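Local coordinates for tRNA threonylcarbamoyladenosine biosynthesis protein TsaE (PDB 1HTW) that is required, as an ATP- and magnesium-binding P-loop protein, for adding the threonylcarbamoyl group to adenosine 37 of tRNAs that read codons beginning with adenine, at residues Val63-Val71 with Tyr82-Ala90; Met1-Glu11 with Asp136-Asn147. One frame throughout, in Å; residues are numbered along the deposited sequence.

Both contacts belong to the same mixed seven-stranded sheet, at its two opposite edges. In interaction 2, the edge strand 3-8 pairs with strand 137-144; in interaction 1, the loop leading into the other edge strand, 71-76, folds over the end of strand 79-85. Their centres are 23 Å apart on opposite sides of the chain's centre, with about 10 Å between nearest atoms. Along the chain, interaction 1 is nested inside the loop that interaction 2 closes by joining the two terminal regions. The bound nucleotide spans the gap: Glu-11, Asp-136 and Arg-138, with Asp-10 in contact, line the adenosine end, whereas Ser-65, His-83 and Asp-85 lie near the magnesium site.

Interaction 1 (Val63-Val71 with Tyr82-Ala90); sequences VKSPTYTLV and YHFDLYRLA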
loop_
_atom_site.group_PDB
_atom_site.type_symbol
_atom_site.label_atom_id
_atom_site.label_comp_id
_atom_site.label_asym_id
_atom_site.label_seq_id
_atom_site.Cartn_x
_atom_site.Cartn_y
_atom_site.Cartn_z
ATOM N N VAL A 63 -1.377 11.967 7.782
ATOM C CA VAL A 63 -1.708 11.076 6.671
ATOM C C VAL A 63 -3.231 10.855 6.765
ATOM O O VAL A 63 -3.675 10.013 7.545
ATOM C CB VAL A 63 -0.961 9.740 6.742
ATOM C CG1 VAL A 63 -1.500 8.720 5.782
ATOM C CG2 VAL A 63 0.541 10.001 6.509
ATOM N N LYS A 64 -3.955 11.633 5.985
ATOM C CA LYS A 64 -5.419 11.628 6.034
ATOM C C LYS A 64 -5.976 10.710 4.976
ATOM O O LYS A 64 -5.657 10.886 3.792
ATOM C CB LYS A 64 -5.934 13.070 5.814
ATOM C CG LYS A 64 -7.462 13.176 5.883
ATOM C CD LYS A 64 -7.939 14.600 5.691
ATOM C CE LYS A 64 -7.636 15.494 6.882
ATOM N NZ LYS A 64 -8.503 16.718 6.877
ATOM N N SER A 65 -6.781 9.686 5.388
ATOM C CA SER A 65 -7.352 8.838 4.334
ATOM C C SER A 65 -8.272 9.657 3.428
ATOM O O SER A 65 -9.120 10.429 3.905
ATOM C CB SER A 65 -8.219 7.764 5.058
ATOM O OG SER A 65 -9.037 7.077 4.147
ATOM N N PRO A 66 -8.192 9.455 2.124
ATOM C CA PRO A 66 -8.934 10.256 1.140
ATOM C C PRO A 66 -10.337 9.725 0.948
ATOM O O PRO A 66 -10.744 9.171 -0.065
ATOM C CB PRO A 66 -8.084 10.057 -0.135
ATOM C CG PRO A 66 -7.583 8.631 0.018
ATOM C CD PRO A 66 -7.146 8.603 1.477
ATOM N N THR A 67 -11.151 9.900 2.039
ATOM C CA THR A 67 -12.479 9.319 2.034
ATOM C C THR A 67 -13.371 9.631 0.863
ATOM O O THR A 67 -13.983 8.732 0.279
ATOM C CB THR A 67 -13.310 9.561 3.312
ATOM O OG1 THR A 67 -12.506 9.864 4.414
ATOM C CG2 THR A 67 -14.131 8.275 3.531
ATOM N N TYR A 68 -13.416 10.940 0.509
ATOM C CA TYR A 68 -14.258 11.374 -0.588
ATOM C C TYR A 68 -13.438 11.656 -1.886
ATOM O O TYR A 68 -13.976 11.521 -2.954
ATOM C CB TYR A 68 -14.974 12.680 -0.219
ATOM C CG TYR A 68 -15.790 12.583 1.065
ATOM C CD1 TYR A 68 -16.947 11.807 1.055
ATOM C CD2 TYR A 68 -15.436 13.277 2.187
ATOM C CE1 TYR A 68 -17.723 11.726 2.217
ATOM C CE2 TYR A 68 -16.213 13.200 3.352
ATOM C CZ TYR A 68 -17.335 12.400 3.329
ATOM O OH TYR A 68 -18.121 12.326 4.477
ATOM N N THR A 69 -12.198 11.983 -1.682
ATOM C CA THR A 69 -11.340 12.289 -2.857
ATOM C C THR A 69 -10.776 11.025 -3.477
ATOM O O THR A 69 -10.307 11.107 -4.606
ATOM C CB THR A 69 -10.228 13.252 -2.470
ATOM O OG1 THR A 69 -9.487 12.703 -1.383
ATOM C CG2 THR A 69 -10.822 14.600 -2.015
ATOM N N LEU A 70 -10.739 9.913 -2.712
ATOM C CA LEU A 70 -10.377 8.634 -3.252
ATOM C C LEU A 70 -8.856 8.449 -3.403
ATOM O O LEU A 70 -8.413 7.308 -3.268
ATOM C CB LEU A 70 -11.015 8.235 -4.558
ATOM C CG LEU A 70 -12.318 7.439 -4.517
ATOM C CD1 LEU A 70 -13.038 7.600 -3.204
ATOM C CD2 LEU A 70 -13.130 7.596 -5.751
ATOM N N VAL A 71 -8.168 9.501 -3.778
ATOM C CA VAL A 71 -6.709 9.393 -3.924
ATOM C C VAL A 71 -6.004 10.577 -3.336
ATOM O O VAL A 71 -6.499 11.745 -3.504
ATOM C CB VAL A 71 -6.276 9.152 -5.378
ATOM C CG1 VAL A 71 -6.619 10.325 -6.294
ATOM C CG2 VAL A 71 -4.750 8.928 -5.391
ATOM N N TYR A 82 1.055 7.254 -4.114
ATOM C CA TYR A 82 -0.385 7.514 -4.172
ATOM C C TYR A 82 -1.142 6.581 -3.202
ATOM O O TYR A 82 -0.874 5.409 -3.199
ATOM C CB TYR A 82 -0.929 7.301 -5.578
ATOM C CG TYR A 82 -0.300 8.326 -6.512
ATOM C CD1 TYR A 82 -0.761 9.603 -6.611
ATOM C CD2 TYR A 82 0.854 7.938 -7.214
ATOM C CE1 TYR A 82 -0.133 10.525 -7.455
ATOM C CE2 TYR A 82 1.519 8.890 -7.996
ATOM C CZ TYR A 82 1.017 10.148 -8.107
ATOM O OH TYR A 82 1.642 11.043 -8.986
ATOM N N HIS A 83 -1.882 7.230 -2.307
ATOM C CA HIS A 83 -2.665 6.424 -1.317
ATOM C C HIS A 83 -4.102 6.496 -1.801
ATOM O O HIS A 83 -4.703 7.559 -2.022
ATOM C CB HIS A 83 -2.517 7.101 0.061
ATOM C CG HIS A 83 -3.327 6.392 1.134
ATOM N ND1 HIS A 83 -3.717 7.050 2.267
ATOM C CD2 HIS A 83 -3.747 5.117 1.212
ATOM C CE1 HIS A 83 -4.404 6.200 3.041
ATOM N NE2 HIS A 83 -4.408 5.003 2.454
ATOM N N PHE A 84 -4.677 5.305 -2.025
ATOM C CA PHE A 84 -6.080 5.229 -2.477
ATOM C C PHE A 84 -6.956 4.578 -1.415
ATOM O O PHE A 84 -6.499 3.647 -0.766
ATOM C CB PHE A 84 -6.158 4.326 -3.719
ATOM C CG PHE A 84 -5.552 4.928 -4.965
ATOM C CD1 PHE A 84 -4.179 4.782 -5.171
ATOM C CD2 PHE A 84 -6.360 5.427 -5.972
ATOM C CE1 PHE A 84 -3.603 5.274 -6.338
ATOM C CE2 PHE A 84 -5.770 5.947 -7.123
ATOM C CZ PHE A 84 -4.415 5.867 -7.280
ATOM N N ASP A 85 -8.135 5.172 -1.184
ATOM C CA ASP A 85 -9.177 4.467 -0.404
ATOM C C ASP A 85 -10.412 4.481 -1.317
ATOM O O ASP A 85 -10.966 5.571 -1.535
ATOM C CB ASP A 85 -9.544 5.137 0.911
ATOM C CG ASP A 85 -10.599 4.204 1.615
ATOM O OD1 ASP A 85 -11.234 3.444 0.876
ATOM O OD2 ASP A 85 -10.657 4.227 2.835
ATOM N N LEU A 86 -10.732 3.361 -1.900
ATOM C CA LEU A 86 -11.692 3.196 -2.940
ATOM C C LEU A 86 -13.100 2.843 -2.425
ATOM O O LEU A 86 -13.944 2.494 -3.239
ATOM C CB LEU A 86 -11.316 2.225 -4.035
ATOM C CG LEU A 86 -10.002 2.458 -4.799
ATOM C CD1 LEU A 86 -9.795 1.451 -5.903
ATOM C CD2 LEU A 86 -9.952 3.890 -5.331
ATOM N N TYR A 87 -13.238 2.932 -1.113
ATOM C CA TYR A 87 -14.519 2.531 -0.516
ATOM C C TYR A 87 -15.711 3.188 -1.188
ATOM O O TYR A 87 -16.716 2.512 -1.463
ATOM C CB TYR A 87 -14.523 2.832 0.985
ATOM C CG TYR A 87 -15.814 2.291 1.608
ATOM C CD1 TYR A 87 -16.247 1.016 1.274
ATOM C CD2 TYR A 87 -16.578 3.063 2.458
ATOM C CE1 TYR A 87 -17.424 0.509 1.808
ATOM C CE2 TYR A 87 -17.761 2.569 2.992
ATOM C CZ TYR A 87 -18.164 1.293 2.676
ATOM O OH TYR A 87 -19.329 0.791 3.204
ATOM N N ARG A 88 -15.602 4.466 -1.529
ATOM C CA ARG A 88 -16.710 5.202 -2.156
ATOM C C ARG A 88 -16.592 5.283 -3.653
ATOM O O ARG A 88 -17.214 6.130 -4.322
ATOM C CB ARG A 88 -16.758 6.615 -1.535
ATOM C CG ARG A 88 -17.115 6.584 -0.059
ATOM C CD ARG A 88 -17.146 7.949 0.574
ATOM N NE ARG A 88 -17.288 7.944 2.011
ATOM C CZ ARG A 88 -18.405 7.724 2.695
ATOM N NH1 ARG A 88 -19.544 7.433 2.091
ATOM N NH2 ARG A 88 -18.358 7.781 4.022
ATOM N N LEU A 89 -15.855 4.352 -4.258
ATOM C CA LEU A 89 -15.796 4.272 -5.709
ATOM C C LEU A 89 -17.030 3.515 -6.210
ATOM O O LEU A 89 -17.077 2.296 -6.172
ATOM C CB LEU A 89 -14.501 3.650 -6.181
ATOM C CG LEU A 89 -14.347 3.458 -7.693
ATOM C CD1 LEU A 89 -14.237 4.799 -8.396
ATOM C CD2 LEU A 89 -13.153 2.575 -8.005
ATOM N N ALA A 90 -18.042 4.267 -6.623
ATOM C CA ALA A 90 -19.321 3.736 -7.056
ATOM C C ALA A 90 -19.169 2.589 -8.044
ATOM O O ALA A 90 -19.757 1.518 -7.908
ATOM C CB ALA A 90 -20.126 4.845 -7.761
HETATM O O HOH W 1 -3.497 9.759 2.520
HETATM O O HOH W 2 -9.104 4.581 4.863
HETATM O O HOH W 3 -13.431 6.101 0.015
#
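With CG1 of Val-71 between the backbone N and the carbonyl carbon (chi1 64°), CG2 stands opposite the N, while Phe-84 holds CG anti to the carbonyl carbon (chi1 -71°), and the methyl comes to rest over the middle of the Phe-84 ring. CG2 of Val-71 lies 3.6 Å from CE2 of Phe-84, a CH-pi contact made over one face, with the two side chains running alongside each other. They form a non-hydrogen-bonded antiparallel pair. Next to it, Asp-85 N donates to Leu-70 O (3.0 Å), and Phe-84 CA adds a CA-H...O contact to the same oxygen. Leu-70 sets CD2 across Leu-89, 4.0 Å from its CD1.

Here the loop that follows the P-loop helix 46-56 folds across the end of strand 79-85 before entering the edge strand 71-76. Pro-66, centre of an inverse gamma turn, crosses His-83 at about a right angle, its CD making an off-centre, oblique CH-pi contact with the imidazole. A water bridges His-83 ND1 and Lys-64 O, and NE2 bonds to Glu-113, a magnesium ligand; His-83 is thus held at both ring nitrogens, consistent with its orienting that carboxylate. Asp-85, its nearest side-chain atom about 4 Å from the magnesium ion, is linked to Ser-65 OG through a water that donates to Asp-85 OD2 (2.6 Å). Its other oxygen, OD1, receives Tyr-87 N at 2.9 Å in an Asx turn, which limits rotation of the carboxylate.

Farther out, Arg-88 runs extended from CG to NE beside Tyr-68. The ring and guanidinium planes are 26° apart, and Tyr-68 CE1 sits over one guanidinium face, 3.8 Å from Arg-88 NE. Thr-67 CG2 approaches the guanidinium at its edge, and a third water joins Thr-67 O to Asp-85 O and Arg-88 N.

Interaction 2 (Met1-Glu11 with Asp136-Asn147); sequences MESLTQYIPDE and DARNIELIAQTN. With ADP (adenosine-5'-diphosphate), chain H.
Arg-138 lays one face of its guanidinium over the adenine of ADP, CZ standing 3.8 Å from ADP C5. A bend at chi2 (-72°) carries the group back over the base, and bonds from NH1 to Ala-137 O and from NE to Ala-44 O of the P-loop fix its rotation. This pocket lies at one end of an antiparallel pair, the edge strand 3-8 against strand 137-144, in the sheet of a P-loop NTPase. The base is also held by Asp-136, whose backbone O accepts from ADP N6 (2.9 Å), while Glu-11, at the start of helix 11-28, takes the ribose O2' on OE1 at 2.5 Å. The other carboxylate oxygen of Glu-11 forms a salt bridge with Arg-51.

Paired backbone bonds join Leu-4 with Leu-142, Gln-6 with Ile-140 and Ile-8 with Arg-138. On the face carrying Leu-4, Ile-8, Ile-140 and Leu-142, Ile-8 CG1 meets Ile-140 CD1 at 3.6 Å as the two side chains cross, and Met-14 of helix 11-28 packs on both. Leu-4 and Leu-142 lie side by side nearby.

The other face has polar links. Thr-5 puts OG1 anti to its backbone N (chi1 -178°), where Asn-139 ND2 reaches it diagonally in a nearly straight bond of 3.0 Å, with the acceptor in the amide plane. Asn-139 OD1 lies against Tyr-7 CA and CB, near the plane of the ring, while Tyr-7 CD1 meets Arg-138 O at 3.4 Å. Leu-142 O is gripped twice, by Leu-4 N in its carbonyl plane and by Ser-3 OG from above that plane at 2.9 Å.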
loop_
_atom_site.group_PDB
_atom_site.type_symbol
_atom_site.label_atom_id
_atom_site.label_comp_id
_atom_site.label_asym_id
_atom_site.label_seq_id
_atom_site.Cartn_x
_atom_site.Cartn_y
_atom_site.Cartn_z
ATOM N N MET A 1 2.426 -16.040 -4.715
ATOM C CA MET A 1 3.822 -16.574 -4.847
ATOM C C MET A 1 4.384 -16.839 -3.449
ATOM O O MET A 1 3.734 -17.467 -2.608
ATOM C CB MET A 1 4.717 -15.591 -5.586
ATOM C CG MET A 1 4.782 -15.750 -7.088
ATOM S SD MET A 1 3.136 -15.346 -7.964
ATOM C CE MET A 1 3.772 -14.870 -9.721
ATOM N N GLU A 2 5.598 -16.332 -3.215
ATOM C CA GLU A 2 6.172 -16.524 -1.871
ATOM C C GLU A 2 5.319 -15.728 -0.903
ATOM O O GLU A 2 4.431 -14.962 -1.361
ATOM C CB GLU A 2 7.646 -16.194 -1.810
ATOM C CG GLU A 2 8.542 -17.422 -1.633
ATOM C CD GLU A 2 9.465 -17.331 -0.437
ATOM O OE1 GLU A 2 10.483 -16.611 -0.531
ATOM O OE2 GLU A 2 9.204 -17.986 0.597
ATOM N N SER A 3 5.423 -16.074 0.378
ATOM C CA SER A 3 4.649 -15.338 1.383
ATOM C C SER A 3 5.501 -14.994 2.595
ATOM O O SER A 3 6.536 -15.583 2.888
ATOM C CB SER A 3 3.477 -16.260 1.840
ATOM O OG SER A 3 2.403 -15.462 2.288
ATOM N N LEU A 4 5.044 -13.971 3.346
ATOM C CA LEU A 4 5.652 -13.623 4.605
ATOM C C LEU A 4 4.501 -13.556 5.645
ATOM O O LEU A 4 3.492 -12.951 5.286
ATOM C CB LEU A 4 6.347 -12.273 4.628
ATOM C CG LEU A 4 6.594 -11.642 6.010
ATOM C CD1 LEU A 4 7.713 -12.395 6.735
ATOM C CD2 LEU A 4 6.976 -10.172 5.871
ATOM N N THR A 5 4.735 -14.158 6.793
ATOM C CA THR A 5 3.740 -13.984 7.888
ATOM C C THR A 5 4.475 -13.266 9.016
ATOM O O THR A 5 5.487 -13.743 9.534
ATOM C CB THR A 5 3.041 -15.252 8.312
ATOM O OG1 THR A 5 2.042 -14.925 9.371
ATOM C CG2 THR A 5 3.901 -16.328 8.924
ATOM N N GLN A 6 3.918 -12.137 9.458
ATOM C CA GLN A 6 4.570 -11.312 10.440
ATOM C C GLN A 6 3.653 -10.816 11.541
ATOM O O GLN A 6 2.629 -10.219 11.273
ATOM C CB GLN A 6 5.093 -10.028 9.676
ATOM C CG GLN A 6 5.793 -9.070 10.626
ATOM C CD GLN A 6 7.207 -9.498 10.962
ATOM O OE1 GLN A 6 7.939 -10.053 10.130
ATOM N NE2 GLN A 6 7.523 -9.464 12.257
ATOM N N TYR A 7 4.035 -11.214 12.761
ATOM C CA TYR A 7 3.271 -10.773 13.946
ATOM C C TYR A 7 3.679 -9.333 14.274
ATOM O O TYR A 7 4.862 -8.919 14.192
ATOM C CB TYR A 7 3.653 -11.722 15.129
ATOM C CG TYR A 7 3.065 -11.311 16.462
ATOM C CD1 TYR A 7 1.679 -11.161 16.533
ATOM C CD2 TYR A 7 3.809 -11.311 17.621
ATOM C CE1 TYR A 7 1.087 -10.850 17.761
ATOM C CE2 TYR A 7 3.222 -11.055 18.861
ATOM C CZ TYR A 7 1.858 -10.804 18.880
ATOM O OH TYR A 7 1.226 -10.609 20.104
ATOM N N ILE A 8 2.691 -8.563 14.534
ATOM C CA ILE A 8 2.837 -7.097 14.841
ATOM C C ILE A 8 2.156 -6.855 16.217
ATOM O O ILE A 8 0.947 -6.695 16.269
ATOM C CB ILE A 8 2.016 -6.370 13.772
ATOM C CG1 ILE A 8 2.594 -6.625 12.368
ATOM C CG2 ILE A 8 2.075 -4.862 14.117
ATOM C CD1 ILE A 8 4.056 -6.201 12.159
ATOM N N PRO A 9 2.965 -6.934 17.245
ATOM C CA PRO A 9 2.400 -6.924 18.623
ATOM C C PRO A 9 1.725 -5.672 19.065
ATOM O O PRO A 9 0.869 -5.653 19.967
ATOM C CB PRO A 9 3.610 -7.264 19.488
ATOM C CG PRO A 9 4.804 -7.053 18.692
ATOM C CD PRO A 9 4.397 -7.201 17.237
ATOM N N ASP A 10 2.019 -4.507 18.437
ATOM C CA ASP A 10 1.433 -3.250 18.874
ATOM C C ASP A 10 1.628 -2.196 17.781
ATOM O O ASP A 10 2.196 -2.537 16.717
ATOM C CB ASP A 10 2.217 -2.788 20.130
ATOM C CG ASP A 10 3.704 -2.945 19.989
ATOM O OD1 ASP A 10 4.319 -2.463 18.998
ATOM O OD2 ASP A 10 4.337 -3.594 20.860
ATOM N N GLU A 11 0.991 -1.059 17.988
ATOM C CA GLU A 11 1.044 -0.034 16.937
ATOM C C GLU A 11 2.435 0.425 16.596
ATOM O O GLU A 11 2.652 0.647 15.361
ATOM C CB GLU A 11 0.109 1.118 17.346
ATOM C CG GLU A 11 0.016 2.152 16.215
ATOM C CD GLU A 11 -1.125 3.120 16.400
ATOM O OE1 GLU A 11 -2.101 2.763 17.091
ATOM O OE2 GLU A 11 -1.022 4.248 15.863
ATOM N N ASP A 136 -5.117 -5.134 20.380
ATOM C CA ASP A 136 -4.228 -4.139 19.775
ATOM C C ASP A 136 -3.045 -4.817 19.066
ATOM O O ASP A 136 -2.039 -4.155 18.804
ATOM C CB ASP A 136 -3.723 -3.166 20.826
ATOM C CG ASP A 136 -4.801 -2.188 21.284
ATOM O OD1 ASP A 136 -5.848 -2.081 20.621
ATOM O OD2 ASP A 136 -4.574 -1.545 22.334
ATOM N N ALA A 137 -3.167 -6.133 18.851
ATOM C CA ALA A 137 -2.116 -6.834 18.097
ATOM C C ALA A 137 -2.640 -7.149 16.711
ATOM O O ALA A 137 -3.826 -7.202 16.438
ATOM C CB ALA A 137 -1.583 -8.072 18.772
ATOM N N ARG A 138 -1.717 -7.403 15.772
ATOM C CA ARG A 138 -2.056 -7.737 14.416
ATOM C C ARG A 138 -1.127 -8.844 13.912
ATOM O O ARG A 138 -0.097 -9.131 14.482
ATOM C CB ARG A 138 -1.903 -6.494 13.444
ATOM C CG ARG A 138 -2.706 -5.279 13.877
ATOM C CD ARG A 138 -4.174 -5.353 13.718
ATOM N NE ARG A 138 -4.900 -4.098 14.015
ATOM C CZ ARG A 138 -5.379 -3.819 15.224
ATOM N NH1 ARG A 138 -5.263 -4.697 16.227
ATOM N NH2 ARG A 138 -6.114 -2.721 15.437
ATOM N N ASN A 139 -1.518 -9.428 12.786
ATOM C CA ASN A 139 -0.632 -10.335 12.039
ATOM C C ASN A 139 -0.892 -10.043 10.556
ATOM O O ASN A 139 -2.020 -9.989 10.074
ATOM C CB ASN A 139 -0.984 -11.801 12.392
ATOM C CG ASN A 139 0.162 -12.738 11.983
ATOM O OD1 ASN A 139 1.131 -12.899 12.721
ATOM N ND2 ASN A 139 -0.016 -13.275 10.793
ATOM N N ILE A 140 0.239 -9.851 9.830
ATOM C CA ILE A 140 0.097 -9.510 8.406
ATOM C C ILE A 140 0.684 -10.641 7.552
ATOM O O ILE A 140 1.667 -11.220 7.957
ATOM C CB ILE A 140 1.025 -8.264 8.162
ATOM C CG1 ILE A 140 0.436 -7.089 8.947
ATOM C CG2 ILE A 140 1.112 -8.023 6.667
ATOM C CD1 ILE A 140 1.397 -5.911 9.025
ATOM N N GLU A 141 -0.046 -10.944 6.497
ATOM C CA GLU A 141 0.478 -11.921 5.506
ATOM C C GLU A 141 0.754 -11.057 4.262
ATOM O O GLU A 141 -0.181 -10.392 3.771
ATOM C CB GLU A 141 -0.507 -13.014 5.251
ATOM C CG GLU A 141 -1.680 -12.810 4.333
ATOM C CD GLU A 141 -2.893 -13.662 4.662
ATOM O OE1 GLU A 141 -3.180 -13.845 5.870
ATOM O OE2 GLU A 141 -3.606 -14.137 3.752
ATOM N N LEU A 142 1.977 -11.138 3.780
ATOM C CA LEU A 142 2.259 -10.504 2.461
ATOM C C LEU A 142 2.299 -11.656 1.444
ATOM O O LEU A 142 2.981 -12.684 1.657
ATOM C CB LEU A 142 3.636 -9.833 2.490
ATOM C CG LEU A 142 3.872 -8.602 3.329
ATOM C CD1 LEU A 142 5.225 -7.948 2.947
ATOM C CD2 LEU A 142 2.778 -7.582 3.131
ATOM N N ILE A 143 1.615 -11.477 0.355
ATOM C CA ILE A 143 1.478 -12.447 -0.693
ATOM C C ILE A 143 1.925 -11.791 -2.031
ATOM O O ILE A 143 1.314 -10.863 -2.501
ATOM C CB ILE A 143 0.054 -12.982 -0.793
ATOM C CG1 ILE A 143 -0.381 -13.606 0.561
ATOM C CG2 ILE A 143 -0.008 -14.100 -1.853
ATOM C CD1 ILE A 143 -1.836 -14.048 0.510
ATOM N N ALA A 144 2.917 -12.468 -2.632
ATOM C CA ALA A 144 3.414 -11.932 -3.921
ATOM C C ALA A 144 2.461 -12.359 -5.024
ATOM O O ALA A 144 1.984 -13.519 -4.988
ATOM C CB ALA A 144 4.798 -12.526 -4.203
ATOM N N GLN A 145 2.185 -11.460 -5.968
ATOM C CA GLN A 145 1.326 -11.797 -7.083
ATOM C C GLN A 145 2.107 -11.767 -8.418
ATOM O O GLN A 145 1.657 -12.381 -9.375
ATOM C CB GLN A 145 0.182 -10.779 -7.231
ATOM C CG GLN A 145 -1.165 -11.403 -7.504
ATOM C CD GLN A 145 -1.856 -11.859 -6.230
ATOM O OE1 GLN A 145 -3.075 -11.735 -6.131
ATOM N NE2 GLN A 145 -1.070 -12.311 -5.268
ATOM N N THR A 146 3.190 -11.023 -8.402
ATOM C CA THR A 146 4.015 -10.892 -9.631
ATOM C C THR A 146 5.420 -11.284 -9.300
ATOM O O THR A 146 5.852 -11.430 -8.170
ATOM C CB THR A 146 4.008 -9.429 -10.129
ATOM O OG1 THR A 146 4.592 -8.607 -9.099
ATOM C CG2 THR A 146 2.634 -8.942 -10.522
ATOM N N ASN A 147 6.292 -11.277 -10.357
ATOM C CA ASN A 147 7.708 -11.442 -10.104
ATOM C C ASN A 147 8.262 -10.352 -9.215
ATOM O O ASN A 147 9.126 -10.587 -8.370
ATOM C CB ASN A 147 8.376 -11.366 -11.525
ATOM C CG ASN A 147 9.829 -11.752 -11.433
ATOM O OD1 ASN A 147 10.155 -12.931 -11.229
ATOM N ND2 ASN A 147 10.711 -10.759 -11.556
HETATM P PB ADP H . -8.150 0.650 8.560
HETATM O O1B ADP H . -7.571 1.644 7.546
HETATM O O2B ADP H . -7.865 -0.749 8.214
HETATM O O3B ADP H . -9.709 0.944 8.656
HETATM P PA ADP H . -6.948 2.294 10.623
HETATM O O1A ADP H . -7.655 3.562 10.266
HETATM O O2A ADP H . -5.481 2.304 10.440
HETATM O O3A ADP H . -7.627 1.033 9.952
HETATM O "O5'" ADP H . -7.250 2.036 12.177
HETATM C "C5'" ADP H . -6.483 1.215 13.019
HETATM C "C4'" ADP H . -6.859 1.576 14.482
HETATM O "O4'" ADP H . -6.371 0.554 15.348
HETATM C "C3'" ADP H . -6.269 2.891 14.941
HETATM O "O3'" ADP H . -7.237 3.629 15.752
HETATM C "C2'" ADP H . -5.031 2.415 15.674
HETATM O "O2'" ADP H . -4.503 3.340 16.604
HETATM C "C1'" ADP H . -5.483 1.065 16.274
HETATM N N9 ADP H . -4.399 0.136 16.471
HETATM C C8 ADP H . -4.119 -0.554 17.617
HETATM N N7 ADP H . -3.162 -1.415 17.572
HETATM C C5 ADP H . -2.745 -1.307 16.320
HETATM C C6 ADP H . -1.767 -2.057 15.711
HETATM N N6 ADP H . -1.073 -3.030 16.282
HETATM N N1 ADP H . -1.626 -1.826 14.375
HETATM C C2 ADP H . -2.387 -0.908 13.757
HETATM N N3 ADP H . -3.396 -0.161 14.252
HETATM C C4 ADP H . -3.473 -0.413 15.582
#